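Local coordinates for protein N-acylglucosamine 2-epimerase (PDB 5X32) that catalyses the reversible isomerization of D-mannose to D-fructose and, less efficiently, acts on D-lyxose, but cannot use D-glucose, at residues Ala186-Gln191 with Asp263-Glu268; Leu323-Thr328 with Thr332-Tyr337. One frame throughout, in Å; residues are numbered along the deposited sequence.

Contact 1 of 2, residues Ala186-Gln191 with Asp263-Glu268; sequences AFDATQ and DKRSPE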
loop_
_atom_site.group_PDB
_atom_site.type_symbol
_atom_site.label_atom_id
_atom_site.label_comp_id
_atom_site.label_asym_id
_atom_site.label_seq_id
_atom_site.Cartn_x
_atom_site.Cartn_y
_atom_site.Cartn_z
ATOM N N ALA A 186 0.796 8.662 10.494
ATOM C CA ALA A 186 1.595 9.315 11.515
ATOM C C ALA A 186 0.774 10.405 12.190
ATOM O O ALA A 186 0.796 10.540 13.408
ATOM C CB ALA A 186 2.867 9.897 10.910
ATOM N N PHE A 187 0.065 11.198 11.398
ATOM C CA PHE A 187 -0.808 12.216 11.966
ATOM C C PHE A 187 -1.895 11.617 12.857
ATOM O O PHE A 187 -2.227 12.182 13.883
ATOM C CB PHE A 187 -1.443 13.077 10.881
ATOM C CG PHE A 187 -2.484 14.016 11.409
ATOM C CD1 PHE A 187 -2.114 15.100 12.188
ATOM C CD2 PHE A 187 -3.825 13.823 11.138
ATOM C CE1 PHE A 187 -3.066 15.975 12.685
ATOM C CE2 PHE A 187 -4.779 14.701 11.631
ATOM C CZ PHE A 187 -4.399 15.774 12.405
ATOM N N ASP A 188 -2.492 10.506 12.451
ATOM C CA ASP A 188 -3.502 9.890 13.307
ATOM C C ASP A 188 -2.888 9.405 14.622
ATOM O O ASP A 188 -3.475 9.557 15.699
ATOM C CB ASP A 188 -4.180 8.711 12.604
ATOM C CG ASP A 188 -5.147 9.133 11.509
ATOM O OD1 ASP A 188 -5.445 10.344 11.345
ATOM O OD2 ASP A 188 -5.635 8.216 10.817
ATOM N N ALA A 189 -1.693 8.831 14.527
ATOM C CA ALA A 189 -1.053 8.245 15.685
ATOM C C ALA A 189 -0.507 9.285 16.658
ATOM O O ALA A 189 -0.447 9.035 17.872
ATOM C CB ALA A 189 0.068 7.309 15.243
ATOM N N THR A 190 -0.098 10.440 16.130
ATOM C CA THR A 190 0.635 11.425 16.924
ATOM C C THR A 190 -0.080 12.755 17.030
ATOM O O THR A 190 0.202 13.544 17.927
ATOM C CB THR A 190 2.035 11.727 16.331
ATOM O OG1 THR A 190 1.900 12.359 15.047
ATOM C CG2 THR A 190 2.871 10.465 16.220
ATOM N N GLN A 191 -0.977 13.008 16.087
ATOM C CA GLN A 191 -1.677 14.292 15.986
ATOM C C GLN A 191 -0.745 15.464 15.659
ATOM O O GLN A 191 -1.193 16.603 15.591
ATOM C CB GLN A 191 -2.473 14.571 17.267
ATOM C CG GLN A 191 -3.688 13.670 17.407
ATOM C CD GLN A 191 -4.671 13.881 16.264
ATOM O OE1 GLN A 191 -4.990 15.020 15.910
ATOM N NE2 GLN A 191 -5.133 12.787 15.664
ATOM N N ASP A 263 -9.553 14.388 2.724
ATOM C CA ASP A 263 -10.709 15.263 2.709
ATOM C C ASP A 263 -11.509 15.114 3.995
ATOM O O ASP A 263 -12.301 15.999 4.332
ATOM C CB ASP A 263 -11.594 14.995 1.491
ATOM C CG ASP A 263 -12.548 16.135 1.213
ATOM O OD1 ASP A 263 -12.370 17.212 1.823
ATOM O OD2 ASP A 263 -13.439 15.974 0.355
ATOM N N LYS A 264 -11.345 14.000 4.713
ATOM C CA LYS A 264 -12.067 13.939 5.978
ATOM C C LYS A 264 -11.208 14.499 7.099
ATOM O O LYS A 264 -11.731 15.015 8.082
ATOM C CB LYS A 264 -12.472 12.495 6.309
ATOM C CG LYS A 264 -12.432 12.053 7.813
ATOM C CD LYS A 264 -13.278 12.819 8.851
ATOM C CE LYS A 264 -13.417 12.006 10.143
ATOM N NZ LYS A 264 -12.058 11.666 10.764
ATOM N N ARG A 265 -9.897 14.516 6.923
ATOM C CA ARG A 265 -9.045 15.043 7.979
ATOM C C ARG A 265 -8.881 16.548 7.880
ATOM O O ARG A 265 -9.077 17.273 8.854
ATOM C CB ARG A 265 -7.683 14.353 7.952
ATOM C CG ARG A 265 -7.822 12.865 7.890
ATOM C CD ARG A 265 -6.521 12.116 8.097
ATOM N NE ARG A 265 -6.709 10.701 7.808
ATOM C CZ ARG A 265 -7.451 9.868 8.531
ATOM N NH1 ARG A 265 -8.088 10.299 9.610
ATOM N NH2 ARG A 265 -7.555 8.595 8.174
ATOM N N SER A 266 -8.550 17.023 6.692
ATOM C CA SER A 266 -8.308 18.436 6.485
ATOM C C SER A 266 -8.827 18.798 5.099
ATOM O O SER A 266 -8.077 18.757 4.119
ATOM C CB SER A 266 -6.809 18.724 6.649
ATOM O OG SER A 266 -6.465 20.067 6.377
ATOM N N PRO A 267 -10.132 19.119 5.012
ATOM C CA PRO A 267 -10.885 19.278 3.751
ATOM C C PRO A 267 -10.313 20.283 2.752
ATOM O O PRO A 267 -9.629 21.223 3.126
ATOM C CB PRO A 267 -12.269 19.734 4.210
ATOM C CG PRO A 267 -12.357 19.441 5.660
ATOM C CD PRO A 267 -10.973 19.313 6.210
ATOM N N GLU A 268 -10.616 20.058 1.479
ATOM C CA GLU A 268 -10.110 20.849 0.366
ATOM C C GLU A 268 -11.052 20.638 -0.814
ATOM O O GLU A 268 -11.359 19.491 -1.156
ATOM C CB GLU A 268 -8.690 20.431 -0.007
ATOM C CG GLU A 268 -7.739 21.586 -0.247
ATOM C CD GLU A 268 -7.129 22.108 1.044
ATOM O OE1 GLU A 268 -6.477 21.326 1.765
ATOM O OE2 GLU A 268 -7.304 23.301 1.347
#

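Contact 2 of 2, residues Leu323-Thr328 with Thr332-Tyr337; sequences LLYKAT and TYYKQY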
loop_
_atom_site.group_PDB
_atom_site.type_symbol
_atom_site.label_atom_id
_atom_site.label_comp_id
_atom_site.label_asym_id
_atom_site.label_seq_id
_atom_site.Cartn_x
_atom_site.Cartn_y
_atom_site.Cartn_z
ATOM N N LEU A 323 -15.307 4.665 -0.484
ATOM C CA LEU A 323 -15.191 6.034 -0.011
ATOM C C LEU A 323 -15.978 6.967 -0.920
ATOM O O LEU A 323 -16.704 7.825 -0.448
ATOM C CB LEU A 323 -13.717 6.459 0.072
ATOM C CG LEU A 323 -12.973 5.651 1.145
ATOM C CD1 LEU A 323 -11.493 5.993 1.220
ATOM C CD2 LEU A 323 -13.648 5.856 2.479
ATOM N N LEU A 324 -15.887 6.733 -2.217
ATOM C CA LEU A 324 -16.577 7.548 -3.201
ATOM C C LEU A 324 -18.081 7.456 -3.020
ATOM O O LEU A 324 -18.819 8.443 -3.176
ATOM C CB LEU A 324 -16.186 7.083 -4.594
ATOM C CG LEU A 324 -14.897 7.726 -5.069
ATOM C CD1 LEU A 324 -14.564 7.110 -6.388
ATOM C CD2 LEU A 324 -15.097 9.247 -5.203
ATOM N N TYR A 325 -18.532 6.265 -2.652
ATOM C CA TYR A 325 -19.951 6.059 -2.493
ATOM C C TYR A 325 -20.407 6.760 -1.215
ATOM O O TYR A 325 -21.492 7.353 -1.190
ATOM C CB TYR A 325 -20.298 4.570 -2.482
ATOM C CG TYR A 325 -21.712 4.321 -2.034
ATOM C CD1 TYR A 325 -22.794 4.792 -2.774
ATOM C CD2 TYR A 325 -21.968 3.665 -0.841
ATOM C CE1 TYR A 325 -24.094 4.590 -2.346
ATOM C CE2 TYR A 325 -23.253 3.461 -0.410
ATOM C CZ TYR A 325 -24.316 3.921 -1.159
ATOM O OH TYR A 325 -25.599 3.709 -0.712
ATOM N N LYS A 326 -19.587 6.730 -0.161
ATOM C CA LYS A 326 -19.974 7.449 1.053
ATOM C C LYS A 326 -19.990 8.957 0.805
ATOM O O LYS A 326 -20.860 9.667 1.307
ATOM C CB LYS A 326 -19.059 7.126 2.234
ATOM C CG LYS A 326 -18.989 5.660 2.585
ATOM C CD LYS A 326 -20.360 5.117 2.971
ATOM C CE LYS A 326 -20.845 5.648 4.307
ATOM N NZ LYS A 326 -22.204 5.105 4.609
ATOM N N ALA A 327 -19.026 9.433 0.026
ATOM C CA ALA A 327 -18.864 10.858 -0.245
ATOM C C ALA A 327 -19.957 11.440 -1.133
ATOM O O ALA A 327 -20.347 12.588 -0.968
ATOM C CB ALA A 327 -17.521 11.098 -0.895
ATOM N N THR A 328 -20.497 10.634 -2.033
ATOM C CA THR A 328 -21.365 11.181 -3.060
ATOM C C THR A 328 -22.778 10.630 -3.004
ATOM O O THR A 328 -23.716 11.285 -3.467
ATOM C CB THR A 328 -20.789 10.897 -4.455
ATOM O OG1 THR A 328 -20.754 9.478 -4.665
ATOM C CG2 THR A 328 -19.373 11.447 -4.565
ATOM N N THR A 332 -23.729 4.457 -8.331
ATOM C CA THR A 332 -22.749 3.944 -9.273
ATOM C C THR A 332 -21.552 3.333 -8.543
ATOM O O THR A 332 -21.104 2.222 -8.868
ATOM C CB THR A 332 -22.258 5.064 -10.193
ATOM O OG1 THR A 332 -23.364 5.531 -10.968
ATOM C CG2 THR A 332 -21.165 4.565 -11.117
ATOM N N TYR A 333 -21.038 4.055 -7.550
ATOM C CA TYR A 333 -19.839 3.605 -6.875
ATOM C C TYR A 333 -20.163 2.388 -6.016
ATOM O O TYR A 333 -19.378 1.451 -5.959
ATOM C CB TYR A 333 -19.233 4.735 -6.039
ATOM C CG TYR A 333 -18.792 5.882 -6.904
ATOM C CD1 TYR A 333 -17.858 5.680 -7.910
ATOM C CD2 TYR A 333 -19.345 7.161 -6.763
ATOM C CE1 TYR A 333 -17.458 6.713 -8.726
ATOM C CE2 TYR A 333 -18.946 8.205 -7.580
ATOM C CZ TYR A 333 -18.000 7.971 -8.560
ATOM O OH TYR A 333 -17.578 8.971 -9.403
ATOM N N TYR A 334 -21.339 2.365 -5.401
ATOM C CA TYR A 334 -21.735 1.182 -4.653
ATOM C C TYR A 334 -21.730 -0.026 -5.581
ATOM O O TYR A 334 -21.122 -1.059 -5.269
ATOM C CB TYR A 334 -23.115 1.372 -4.027
ATOM C CG TYR A 334 -23.624 0.167 -3.272
ATOM C CD1 TYR A 334 -23.141 -0.152 -2.009
ATOM C CD2 TYR A 334 -24.571 -0.679 -3.847
ATOM C CE1 TYR A 334 -23.614 -1.276 -1.325
ATOM C CE2 TYR A 334 -25.041 -1.795 -3.181
ATOM C CZ TYR A 334 -24.559 -2.096 -1.922
ATOM O OH TYR A 334 -25.030 -3.210 -1.263
ATOM N N LYS A 335 -22.377 0.116 -6.738
ATOM C CA LYS A 335 -22.442 -0.981 -7.698
ATOM C C LYS A 335 -21.057 -1.439 -8.131
ATOM O O LYS A 335 -20.827 -2.640 -8.342
ATOM C CB LYS A 335 -23.267 -0.596 -8.907
ATOM C CG LYS A 335 -24.732 -0.914 -8.709
ATOM C CD LYS A 335 -25.570 -0.629 -9.944
ATOM C CE LYS A 335 -25.938 0.819 -9.961
ATOM N NZ LYS A 335 -26.575 1.104 -8.645
ATOM N N GLN A 336 -20.136 -0.489 -8.273
ATOM C CA GLN A 336 -18.791 -0.827 -8.725
ATOM C C GLN A 336 -17.989 -1.535 -7.638
ATOM O O GLN A 336 -17.166 -2.406 -7.919
ATOM C CB GLN A 336 -18.070 0.423 -9.205
ATOM C CG GLN A 336 -18.486 0.814 -10.596
ATOM C CD GLN A 336 -18.039 2.202 -10.965
ATOM O OE1 GLN A 336 -17.937 3.083 -10.107
ATOM N NE2 GLN A 336 -17.714 2.399 -12.236
ATOM N N TYR A 337 -18.226 -1.120 -6.403
ATOM C CA TYR A 337 -17.735 -1.782 -5.214
ATOM C C TYR A 337 -18.149 -3.265 -5.236
ATOM O O TYR A 337 -17.317 -4.182 -5.022
ATOM C CB TYR A 337 -18.270 -1.052 -3.978
ATOM C CG TYR A 337 -17.939 -1.709 -2.674
ATOM C CD1 TYR A 337 -16.689 -1.527 -2.092
ATOM C CD2 TYR A 337 -18.875 -2.467 -1.995
ATOM C CE1 TYR A 337 -16.362 -2.122 -0.894
ATOM C CE2 TYR A 337 -18.562 -3.068 -0.782
ATOM C CZ TYR A 337 -17.300 -2.890 -0.238
ATOM O OH TYR A 337 -16.963 -3.472 0.966
#

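Contact 1 of 2, residues Ala186-Gln191 with Asp263-Glu268
At the C-terminal ends of two inner helices of an (alpha/alpha)6 barrel, 173-190 and 249-265, Asp188 and Arg265 meet in a salt bridge. It is a worked example of charge attraction without directed hydrogen bonding. Asp188 OD1 lies 3.2 Å from Arg265 NH1, and Asp188 OD2 lies 3.3 Å from Arg265 NH2. The carboxylate comes over a face of the guanidinium; with OD1 well out of that plane, the pair is held by charge rather than by a directed N-H bond. The two flat groups stand nearly upright to each other, with 77° between their planes, and OD2 sits toward the rim of the face. With chi2 and chi3 of Arg265 both near 180° (-170° and -171°), the straight chain carries the guanidinium across to helix 173-190. On the way its methylene CD comes to the edge of the Phe187 ring, 4.4 Å from Phe187 CD2. Lys390 NZ stands close to Arg265 NH2, a like charge that Asp188 may partly offset. Phe187 also packs on Leu196 of helix 193-212, whose Lys200 bonds Ser266 OG and pairs with Glu268. Successive inner helices of the N-acylglucosamine 2-epimerase family barrel are thus bridged at their C-terminal ends.

Contact 2 of 2, residues Leu323-Thr328 with Thr332-Tyr337
Tyr325 and Tyr334 both carry CG anti to the backbone N, and with this shared torsion the two side chains run alongside each other in the same direction. The methylene of Tyr334 rather than its ring takes the centre of the Tyr325 face, in a CH-pi contact with Tyr334 CB 3.7 Å from the Tyr325 ring centroid. The two rings meet obliquely, their planes 49° apart. Tyr333 differs, its CG anti to the carbonyl carbon (chi1 -63°), which carries its ring toward helix 311-328. There Leu324 CB lies over one face, 3.9 Å from the Tyr333 ring centroid, while Leu324 CD1 approaches Tyr333 CE1. Thr328 OG1 comes to the edge of that ring and donates a hydrogen bond to Leu324 O (2.7 Å), tilted from the carbonyl plane. Between the aromatic groups, Tyr325 CB touches Tyr333 CB at 3.7 Å. The hydroxyls of Tyr325 and Tyr333 are bonded outside the two segments, to Glu331 and to Asp280 of helix 271-286. An alanine in place of Tyr325 would be likely to leave Tyr334 CB without its aromatic partner and Glu331 without this hydroxyl. With axes 8.1 Å apart and directions 160° apart, the two segments form a tight antiparallel helical hairpin, the building unit of an alpha/alpha barrel.

Both contacts join helices of one barrel, but they illustrate how chemistry follows position. Contact 1 is a surface meeting of two inner helices whose segments lie 72 residues apart, and it relies mainly on opposite charges. Contact 2 is partly buried, with Leu324 and Tyr333 buried, and ties two consecutive helices across a short turn through aromatic and aliphatic surfaces, covering more than twice the area. No helix is shared, and the centres are about 22 Å apart. One connection runs through helix 249-265: it carries Arg265 of contact 1, and its Leu260 touches Leu323 and Leu324 of contact 2.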